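Local structure of probable ATP-dependent kinase TDA10 (Saccharomyces cerevisiae, 1ODF) at residues I13-K18 against L205-T210; P31-F36 against D154-E159. The protein probably acts as an ATP-dependent kinase of the GLYK family, transferring phosphate from ATP to a substrate not yet identified. One frame throughout, in Å; residues are numbered along the deposited sequence.

Both contacts involve the parallel core of one sheet, their centres about 11 Å apart. Contact 1 lays helix 8-24 on strand 204-211, and contact 2 pairs strands 32-37 and 155-160. In chain order the segments run 13-18, 31-36, 154-159, 205-210, so contact 2 is nested within the loop closed by contact 1. Strand 32-37 follows helix 8-24 directly and lies between 155-160 and 204-211. Probable hydrogen bonds I207 N to F35 O (2.8 Å) and L205 N to F33 O (3.0 Å) join the two contacts. Strand 32-37, which leads into the predicted ATP-binding loop, is thus flanked on both edges, with helix 8-24 packed on one face of the sheet.

Contact 1. Residues I13-K18 against L205-T210; sequences IEFLDK and LGIVFT
Helix 8-24 packs on one face of the parallel core sheet of the P-loop kinase fold, and here its F15 and L16 meet L205, G206 and I207 of strand 204-211. The short helix segment runs almost antiparallel to the strand, at 174°, with 10.3 Å between the axes. No hydrogen bond links the two segments; the contact is buried and almost wholly apolar. F15 points at the strand, its CG anti to the backbone N (chi1 166°), and brings the CD1-CE1-CZ side of its ring to the sheet. I207 CD1 approaches this side obliquely and sits 3.5 Å from F15 CE1, touching F15 CD1 as well. It gets there because the I207 chain folds back at chi2 (-66°) instead of running extended. The same F15 CE1 comes within 3.8 Å of the carbonyl oxygen G206 O, and F15 CZ lies close to that oxygen too, a van der Waals approach to the backbone of a residue without a side chain. L205 meets the same part of the ring through CB, which is 4.1 Å from F15 CE1, and through CD2, which lies beside F15 CZ. Its other methyl, CD1, serves the next helix residue: L16 CD2 is 3.7 Å from L205 CD1, the two leucine side chains running alongside each other in opposite senses. L16 also touches I51 of helix 44-59, while the F15 ring reaches Y19 and L271. A helix laid nearly antiparallel on a strand through a few aliphatic and aromatic side chains is characteristic of the layered alpha/beta P-loop fold.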
ATOM      1  N   ILE A  13      -3.515 -13.842 -10.789  1.00 34.50           N
ATOM      2  CA  ILE A  13      -2.798 -14.183 -12.012  1.00 35.84           C
ATOM      3  C   ILE A  13      -3.782 -14.258 -13.173  1.00 38.83           C
ATOM      4  O   ILE A  13      -3.495 -13.813 -14.282  1.00 40.69           O
ATOM      5  CB  ILE A  13      -2.077 -15.552 -11.880  1.00 36.70           C
ATOM      6  CG1 ILE A  13      -0.904 -15.432 -10.903  1.00 35.55           C
ATOM      7  CG2 ILE A  13      -1.598 -16.034 -13.254  1.00 36.32           C
ATOM      8  CD1 ILE A  13      -0.127 -16.723 -10.717  1.00 33.41           C
ATOM      9  N   GLU A  14      -4.941 -14.840 -12.901  1.00 39.61           N
ATOM     10  CA  GLU A  14      -5.998 -14.976 -13.884  1.00 41.09           C
ATOM     11  C   GLU A  14      -6.355 -13.577 -14.402  1.00 40.51           C
ATOM     12  O   GLU A  14      -6.350 -13.318 -15.610  1.00 39.36           O
ATOM     13  CB  GLU A  14      -7.197 -15.636 -13.203  1.00 44.79           C
ATOM     14  CG  GLU A  14      -8.499 -15.641 -13.975  1.00 50.81           C
ATOM     15  CD  GLU A  14      -9.608 -16.338 -13.197  1.00 55.38           C
ATOM     16  OE1 GLU A  14      -9.460 -17.553 -12.917  1.00 57.65           O
ATOM     17  OE2 GLU A  14     -10.617 -15.675 -12.859  1.00 54.92           O
ATOM     18  N   PHE A  15      -6.648 -12.681 -13.466  1.00 38.35           N
ATOM     19  CA  PHE A  15      -7.000 -11.304 -13.774  1.00 35.65           C
ATOM     20  C   PHE A  15      -5.894 -10.568 -14.547  1.00 36.01           C
ATOM     21  O   PHE A  15      -6.159  -9.934 -15.565  1.00 33.14           O
ATOM     22  CB  PHE A  15      -7.325 -10.578 -12.459  1.00 35.29           C
ATOM     23  CG  PHE A  15      -7.373  -9.072 -12.568  1.00 36.38           C
ATOM     24  CD1 PHE A  15      -6.337  -8.292 -12.055  1.00 36.00           C
ATOM     25  CD2 PHE A  15      -8.474  -8.430 -13.140  1.00 35.50           C
ATOM     26  CE1 PHE A  15      -6.403  -6.890 -12.103  1.00 36.54           C
ATOM     27  CE2 PHE A  15      -8.546  -7.026 -13.194  1.00 32.98           C
ATOM     28  CZ  PHE A  15      -7.514  -6.260 -12.673  1.00 32.80           C
ATOM     29  N   LEU A  16      -4.656 -10.664 -14.073  1.00 35.96           N
ATOM     30  CA  LEU A  16      -3.554  -9.965 -14.727  1.00 38.97           C
ATOM     31  C   LEU A  16      -3.118 -10.540 -16.065  1.00 39.78           C
ATOM     32  O   LEU A  16      -2.714  -9.784 -16.954  1.00 40.11           O
ATOM     33  CB  LEU A  16      -2.348  -9.870 -13.785  1.00 37.40           C
ATOM     34  CG  LEU A  16      -2.546  -8.937 -12.581  1.00 38.85           C
ATOM     35  CD1 LEU A  16      -1.285  -8.911 -11.719  1.00 35.51           C
ATOM     36  CD2 LEU A  16      -2.900  -7.532 -13.071  1.00 34.52           C
ATOM     37  N   ASP A  17      -3.208 -11.860 -16.218  1.00 40.12           N
ATOM     38  CA  ASP A  17      -2.811 -12.508 -17.469  1.00 41.88           C
ATOM     39  C   ASP A  17      -3.759 -12.156 -18.608  1.00 41.71           C
ATOM     40  O   ASP A  17      -3.459 -12.398 -19.778  1.00 41.58           O
ATOM     41  CB  ASP A  17      -2.740 -14.029 -17.300  1.00 44.13           C
ATOM     42  CG  ASP A  17      -1.434 -14.491 -16.670  1.00 46.33           C
ATOM     43  OD1 ASP A  17      -0.565 -13.637 -16.376  1.00 48.13           O
ATOM     44  OD2 ASP A  17      -1.280 -15.717 -16.471  1.00 47.38           O
ATOM     45  N   LYS A  18      -4.911 -11.594 -18.262  1.00 41.77           N
ATOM     46  CA  LYS A  18      -5.868 -11.177 -19.274  1.00 39.86           C
ATOM     47  C   LYS A  18      -5.671  -9.691 -19.560  1.00 38.59           C
ATOM     48  O   LYS A  18      -5.519  -9.278 -20.716  1.00 37.87           O
ATOM     49  CB  LYS A  18      -7.313 -11.399 -18.802  1.00 39.25           C
ATOM     50  CG  LYS A  18      -8.334 -10.589 -19.610  1.00 40.34           C
ATOM     51  CD  LYS A  18      -9.774 -10.823 -19.163  1.00 42.39           C
ATOM     52  CE  LYS A  18     -10.745  -9.846 -19.847  1.00 44.16           C
ATOM     53  NZ  LYS A  18     -10.734  -9.933 -21.341  1.00 46.09           N
ATOM     54  N   LEU A 205      -4.136  -1.072 -12.935  1.00 31.69           N
ATOM     55  CA  LEU A 205      -4.973  -2.219 -12.636  1.00 32.56           C
ATOM     56  C   LEU A 205      -4.899  -2.307 -11.114  1.00 33.17           C
ATOM     57  O   LEU A 205      -3.840  -2.072 -10.522  1.00 33.08           O
ATOM     58  CB  LEU A 205      -4.407  -3.490 -13.272  1.00 32.20           C
ATOM     59  CG  LEU A 205      -4.457  -3.498 -14.795  1.00 30.27           C
ATOM     60  CD1 LEU A 205      -3.803  -4.765 -15.310  1.00 30.43           C
ATOM     61  CD2 LEU A 205      -5.912  -3.395 -15.249  1.00 31.62           C
ATOM     62  N   GLY A 206      -6.021  -2.625 -10.481  1.00 33.86           N
ATOM     63  CA  GLY A 206      -6.025  -2.700  -9.038  1.00 31.37           C
ATOM     64  C   GLY A 206      -6.395  -4.052  -8.484  1.00 31.38           C
ATOM     65  O   GLY A 206      -7.250  -4.744  -9.034  1.00 33.64           O
ATOM     66  N   ILE A 207      -5.732  -4.425  -7.395  1.00 31.00           N
ATOM     67  CA  ILE A 207      -5.986  -5.685  -6.708  1.00 31.21           C
ATOM     68  C   ILE A 207      -6.381  -5.291  -5.292  1.00 31.40           C
ATOM     69  O   ILE A 207      -5.563  -4.779  -4.526  1.00 29.07           O
ATOM     70  CB  ILE A 207      -4.730  -6.571  -6.612  1.00 33.85           C
ATOM     71  CG1 ILE A 207      -4.001  -6.630  -7.969  1.00 31.44           C
ATOM     72  CG2 ILE A 207      -5.137  -7.963  -6.088  1.00 30.23           C
ATOM     73  CD1 ILE A 207      -4.766  -7.316  -9.055  1.00 36.97           C
ATOM     74  N   VAL A 208      -7.640  -5.527  -4.953  1.00 32.26           N
ATOM     75  CA  VAL A 208      -8.142  -5.164  -3.644  1.00 33.35           C
ATOM     76  C   VAL A 208      -8.523  -6.366  -2.805  1.00 34.87           C
ATOM     77  O   VAL A 208      -9.264  -7.249  -3.252  1.00 33.88           O
ATOM     78  CB  VAL A 208      -9.372  -4.226  -3.764  1.00 33.69           C
ATOM     79  CG1 VAL A 208      -9.966  -3.950  -2.369  1.00 32.54           C
ATOM     80  CG2 VAL A 208      -8.959  -2.917  -4.433  1.00 32.43           C
ATOM     81  N   PHE A 209      -7.994  -6.383  -1.586  1.00 35.77           N
ATOM     82  CA  PHE A 209      -8.257  -7.440  -0.620  1.00 37.55           C
ATOM     83  C   PHE A 209      -9.125  -6.854   0.483  1.00 38.65           C
ATOM     84  O   PHE A 209      -8.758  -5.840   1.095  1.00 38.56           O
ATOM     85  CB  PHE A 209      -6.954  -7.919   0.048  1.00 41.58           C
ATOM     86  CG  PHE A 209      -6.140  -8.899  -0.765  1.00 42.43           C
ATOM     87  CD1 PHE A 209      -6.089  -8.828  -2.154  1.00 44.77           C
ATOM     88  CD2 PHE A 209      -5.382  -9.875  -0.123  1.00 44.47           C
ATOM     89  CE1 PHE A 209      -5.294  -9.715  -2.885  1.00 44.49           C
ATOM     90  CE2 PHE A 209      -4.586 -10.762  -0.842  1.00 42.30           C
ATOM     91  CZ  PHE A 209      -4.542 -10.681  -2.228  1.00 43.71           C
ATOM     92  N   THR A 210     -10.281  -7.462   0.725  1.00 36.56           N
ATOM     93  CA  THR A 210     -11.115  -7.022   1.828  1.00 37.32           C
ATOM     94  C   THR A 210     -11.471  -8.290   2.621  1.00 39.33           C
ATOM     95  O   THR A 210     -11.198  -9.405   2.171  1.00 39.18           O
ATOM     96  CB  THR A 210     -12.390  -6.283   1.358  1.00 36.47           C
ATOM     97  OG1 THR A 210     -12.936  -5.560   2.468  1.00 34.88           O
ATOM     98  CG2 THR A 210     -13.435  -7.259   0.833  1.00 32.10           C
TER

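Contact 2. Residues P31-F36 against D154-E159; sequences PLFIFF and DIFILE
F33 and F156 are paired on neighbouring parallel strands, 32-37 and 155-160, of the P-loop kinase sheet, the first of which leads straight into the predicted ATP-binding loop. Followed outward, F33 CB lies 3.9 Å from the backbone oxygen F156 O, and CG remains beside that same oxygen. With CG placed beside its own backbone N (chi1 -80°), the ring swings across to the F156 side chain. There CD2 still borders F156 O and begins to meet F156 CD1; CE2 approaches F156 CD1 to 3.8 Å, and CZ still comes near F156 CB. F156 CB stands over one face of the F33 ring, 4.1 Å from its centroid, a CH-pi contact, whereas the two rings meet obliquely with planes at 33°. Replacing F33 by an alanine would probably strip F156 CB of this aromatic cover and leave the F156 ring freer to turn. On the same face of the sheet, F35 CE2 contacts L158 CD2 at 3.9 Å, near the plane of the F35 ring. The opposite face, covered by helices 8-24 and 44-59, carries I34 CD1 against I155 CG2 (3.7 Å) and F36 CE1 obliquely against I157 CG2. E159, at the end of the pair, touches K44 of the predicted ATP site, and its side chain lies about 5 Å from a bound sulfate, probably from the crystallisation liquor. Five backbone hydrogen bonds hold the strands in register; the last runs from F36 N to L158 O, 3.0 Å.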
ATOM      1  N   PRO A  31       4.012   4.151 -18.411  1.00 32.42           N
ATOM      2  CA  PRO A  31       3.987   3.007 -17.495  1.00 32.20           C
ATOM      3  C   PRO A  31       2.558   2.530 -17.195  1.00 31.54           C
ATOM      4  O   PRO A  31       1.585   3.280 -17.321  1.00 31.31           O
ATOM      5  CB  PRO A  31       4.654   3.554 -16.225  1.00 33.24           C
ATOM      6  CG  PRO A  31       5.404   4.777 -16.694  1.00 33.61           C
ATOM      7  CD  PRO A  31       4.492   5.361 -17.724  1.00 34.21           C
ATOM      8  N   LEU A  32       2.441   1.265 -16.826  1.00 31.09           N
ATOM      9  CA  LEU A  32       1.161   0.701 -16.433  1.00 30.08           C
ATOM     10  C   LEU A  32       1.403   0.429 -14.954  1.00 31.46           C
ATOM     11  O   LEU A  32       2.346  -0.285 -14.599  1.00 30.04           O
ATOM     12  CB  LEU A  32       0.892  -0.629 -17.141  1.00 30.87           C
ATOM     13  CG  LEU A  32      -0.483  -1.321 -17.033  1.00 31.49           C
ATOM     14  CD1 LEU A  32      -0.290  -2.758 -16.634  1.00 28.51           C
ATOM     15  CD2 LEU A  32      -1.388  -0.634 -16.055  1.00 31.20           C
ATOM     16  N   PHE A  33       0.588   1.015 -14.087  1.00 31.91           N
ATOM     17  CA  PHE A  33       0.749   0.766 -12.662  1.00 33.54           C
ATOM     18  C   PHE A  33      -0.148  -0.377 -12.194  1.00 34.14           C
ATOM     19  O   PHE A  33      -1.215  -0.625 -12.765  1.00 34.33           O
ATOM     20  CB  PHE A  33       0.435   2.026 -11.849  1.00 33.06           C
ATOM     21  CG  PHE A  33       1.568   3.009 -11.812  1.00 37.88           C
ATOM     22  CD1 PHE A  33       2.004   3.637 -12.980  1.00 38.91           C
ATOM     23  CD2 PHE A  33       2.235   3.270 -10.620  1.00 38.58           C
ATOM     24  CE1 PHE A  33       3.094   4.511 -12.961  1.00 41.82           C
ATOM     25  CE2 PHE A  33       3.328   4.143 -10.589  1.00 40.70           C
ATOM     26  CZ  PHE A  33       3.759   4.765 -11.763  1.00 40.94           C
ATOM     27  N   ILE A  34       0.317  -1.087 -11.173  1.00 31.93           N
ATOM     28  CA  ILE A  34      -0.446  -2.171 -10.588  1.00 32.50           C
ATOM     29  C   ILE A  34      -0.408  -1.964  -9.073  1.00 32.82           C
ATOM     30  O   ILE A  34       0.642  -2.098  -8.433  1.00 32.53           O
ATOM     31  CB  ILE A  34       0.131  -3.545 -10.958  1.00 31.12           C
ATOM     32  CG1 ILE A  34       0.082  -3.729 -12.476  1.00 29.86           C
ATOM     33  CG2 ILE A  34      -0.697  -4.647 -10.285  1.00 31.45           C
ATOM     34  CD1 ILE A  34       0.604  -5.052 -12.947  1.00 30.20           C
ATOM     35  N   PHE A  35      -1.565  -1.604  -8.525  1.00 30.09           N
ATOM     36  CA  PHE A  35      -1.708  -1.337  -7.107  1.00 30.22           C
ATOM     37  C   PHE A  35      -2.290  -2.511  -6.337  1.00 31.86           C
ATOM     38  O   PHE A  35      -3.289  -3.113  -6.758  1.00 30.80           O
ATOM     39  CB  PHE A  35      -2.629  -0.132  -6.877  1.00 28.95           C
ATOM     40  CG  PHE A  35      -2.104   1.161  -7.429  1.00 29.69           C
ATOM     41  CD1 PHE A  35      -2.913   1.959  -8.237  1.00 28.98           C
ATOM     42  CD2 PHE A  35      -0.816   1.606  -7.116  1.00 30.79           C
ATOM     43  CE1 PHE A  35      -2.451   3.187  -8.727  1.00 31.50           C
ATOM     44  CE2 PHE A  35      -0.339   2.833  -7.599  1.00 29.47           C
ATOM     45  CZ  PHE A  35      -1.159   3.626  -8.406  1.00 29.50           C
ATOM     46  N   PHE A  36      -1.650  -2.838  -5.217  1.00 30.35           N
ATOM     47  CA  PHE A  36      -2.147  -3.889  -4.343  1.00 30.44           C
ATOM     48  C   PHE A  36      -2.514  -3.198  -3.050  1.00 31.58           C
ATOM     49  O   PHE A  36      -1.710  -2.440  -2.498  1.00 32.09           O
ATOM     50  CB  PHE A  36      -1.097  -4.965  -4.075  1.00 30.25           C
ATOM     51  CG  PHE A  36      -0.887  -5.906  -5.231  1.00 32.63           C
ATOM     52  CD1 PHE A  36      -0.172  -5.502  -6.360  1.00 31.36           C
ATOM     53  CD2 PHE A  36      -1.394  -7.198  -5.186  1.00 31.41           C
ATOM     54  CE1 PHE A  36       0.037  -6.379  -7.419  1.00 31.96           C
ATOM     55  CE2 PHE A  36      -1.189  -8.085  -6.242  1.00 33.14           C
ATOM     56  CZ  PHE A  36      -0.472  -7.677  -7.359  1.00 31.93           C
ATOM     57  N   ASP A 154       7.981  -0.114 -17.769  1.00 36.80           N
ATOM     58  CA  ASP A 154       6.799  -0.629 -18.443  1.00 37.52           C
ATOM     59  C   ASP A 154       5.671  -0.982 -17.466  1.00 36.43           C
ATOM     60  O   ASP A 154       4.510  -0.666 -17.708  1.00 36.12           O
ATOM     61  CB  ASP A 154       7.190  -1.849 -19.282  1.00 37.95           C
ATOM     62  CG  ASP A 154       8.113  -1.480 -20.447  1.00 38.26           C
ATOM     63  OD1 ASP A 154       7.640  -0.807 -21.388  1.00 33.73           O
ATOM     64  OD2 ASP A 154       9.306  -1.855 -20.411  1.00 36.17           O
ATOM     65  N   ILE A 155       6.019  -1.637 -16.366  1.00 36.64           N
ATOM     66  CA  ILE A 155       5.041  -2.016 -15.354  1.00 37.78           C
ATOM     67  C   ILE A 155       5.588  -1.675 -13.978  1.00 37.04           C
ATOM     68  O   ILE A 155       6.700  -2.067 -13.634  1.00 35.71           O
ATOM     69  CB  ILE A 155       4.725  -3.539 -15.400  1.00 39.51           C
ATOM     70  CG1 ILE A 155       4.025  -3.878 -16.720  1.00 40.25           C
ATOM     71  CG2 ILE A 155       3.849  -3.944 -14.203  1.00 37.34           C
ATOM     72  CD1 ILE A 155       3.778  -5.350 -16.917  1.00 41.91           C
ATOM     73  N   PHE A 156       4.818  -0.920 -13.202  1.00 34.89           N
ATOM     74  CA  PHE A 156       5.252  -0.570 -11.864  1.00 34.55           C
ATOM     75  C   PHE A 156       4.251  -1.048 -10.827  1.00 32.48           C
ATOM     76  O   PHE A 156       3.086  -0.642 -10.811  1.00 30.06           O
ATOM     77  CB  PHE A 156       5.468   0.938 -11.719  1.00 33.39           C
ATOM     78  CG  PHE A 156       6.149   1.307 -10.444  1.00 36.71           C
ATOM     79  CD1 PHE A 156       5.449   1.310  -9.237  1.00 35.67           C
ATOM     80  CD2 PHE A 156       7.522   1.566 -10.424  1.00 38.21           C
ATOM     81  CE1 PHE A 156       6.104   1.561  -8.033  1.00 36.51           C
ATOM     82  CE2 PHE A 156       8.190   1.820  -9.213  1.00 37.23           C
ATOM     83  CZ  PHE A 156       7.479   1.815  -8.022  1.00 36.43           C
ATOM     84  N   ILE A 157       4.740  -1.914  -9.952  1.00 33.78           N
ATOM     85  CA  ILE A 157       3.941  -2.505  -8.897  1.00 33.84           C
ATOM     86  C   ILE A 157       4.164  -1.775  -7.583  1.00 33.55           C
ATOM     87  O   ILE A 157       5.289  -1.692  -7.099  1.00 34.48           O
ATOM     88  CB  ILE A 157       4.314  -4.001  -8.719  1.00 33.87           C
ATOM     89  CG1 ILE A 157       4.122  -4.734 -10.049  1.00 35.24           C
ATOM     90  CG2 ILE A 157       3.472  -4.640  -7.626  1.00 32.69           C
ATOM     91  CD1 ILE A 157       4.509  -6.196 -10.005  1.00 36.35           C
ATOM     92  N   LEU A 158       3.091  -1.228  -7.022  1.00 32.65           N
ATOM     93  CA  LEU A 158       3.165  -0.533  -5.742  1.00 31.26           C
ATOM     94  C   LEU A 158       2.130  -1.182  -4.814  1.00 32.22           C
ATOM     95  O   LEU A 158       1.023  -1.521  -5.251  1.00 29.70           O
ATOM     96  CB  LEU A 158       2.869   0.963  -5.910  1.00 31.85           C
ATOM     97  CG  LEU A 158       2.971   1.813  -4.633  1.00 33.81           C
ATOM     98  CD1 LEU A 158       4.422   1.835  -4.137  1.00 33.93           C
ATOM     99  CD2 LEU A 158       2.474   3.219  -4.912  1.00 32.82           C
ATOM    100  N   GLU A 159       2.492  -1.364  -3.545  1.00 29.99           N
ATOM    101  CA  GLU A 159       1.586  -1.993  -2.591  1.00 30.99           C
ATOM    102  C   GLU A 159       1.626  -1.352  -1.212  1.00 29.97           C
ATOM    103  O   GLU A 159       2.681  -0.921  -0.745  1.00 28.19           O
ATOM    104  CB  GLU A 159       1.906  -3.483  -2.469  1.00 31.52           C
ATOM    105  CG  GLU A 159       3.208  -3.789  -1.740  1.00 33.87           C
ATOM    106  CD  GLU A 159       3.054  -3.828  -0.219  1.00 37.39           C
ATOM    107  OE1 GLU A 159       4.093  -3.763   0.468  1.00 37.60           O
ATOM    108  OE2 GLU A 159       1.912  -3.933   0.293  1.00 39.19           O
TER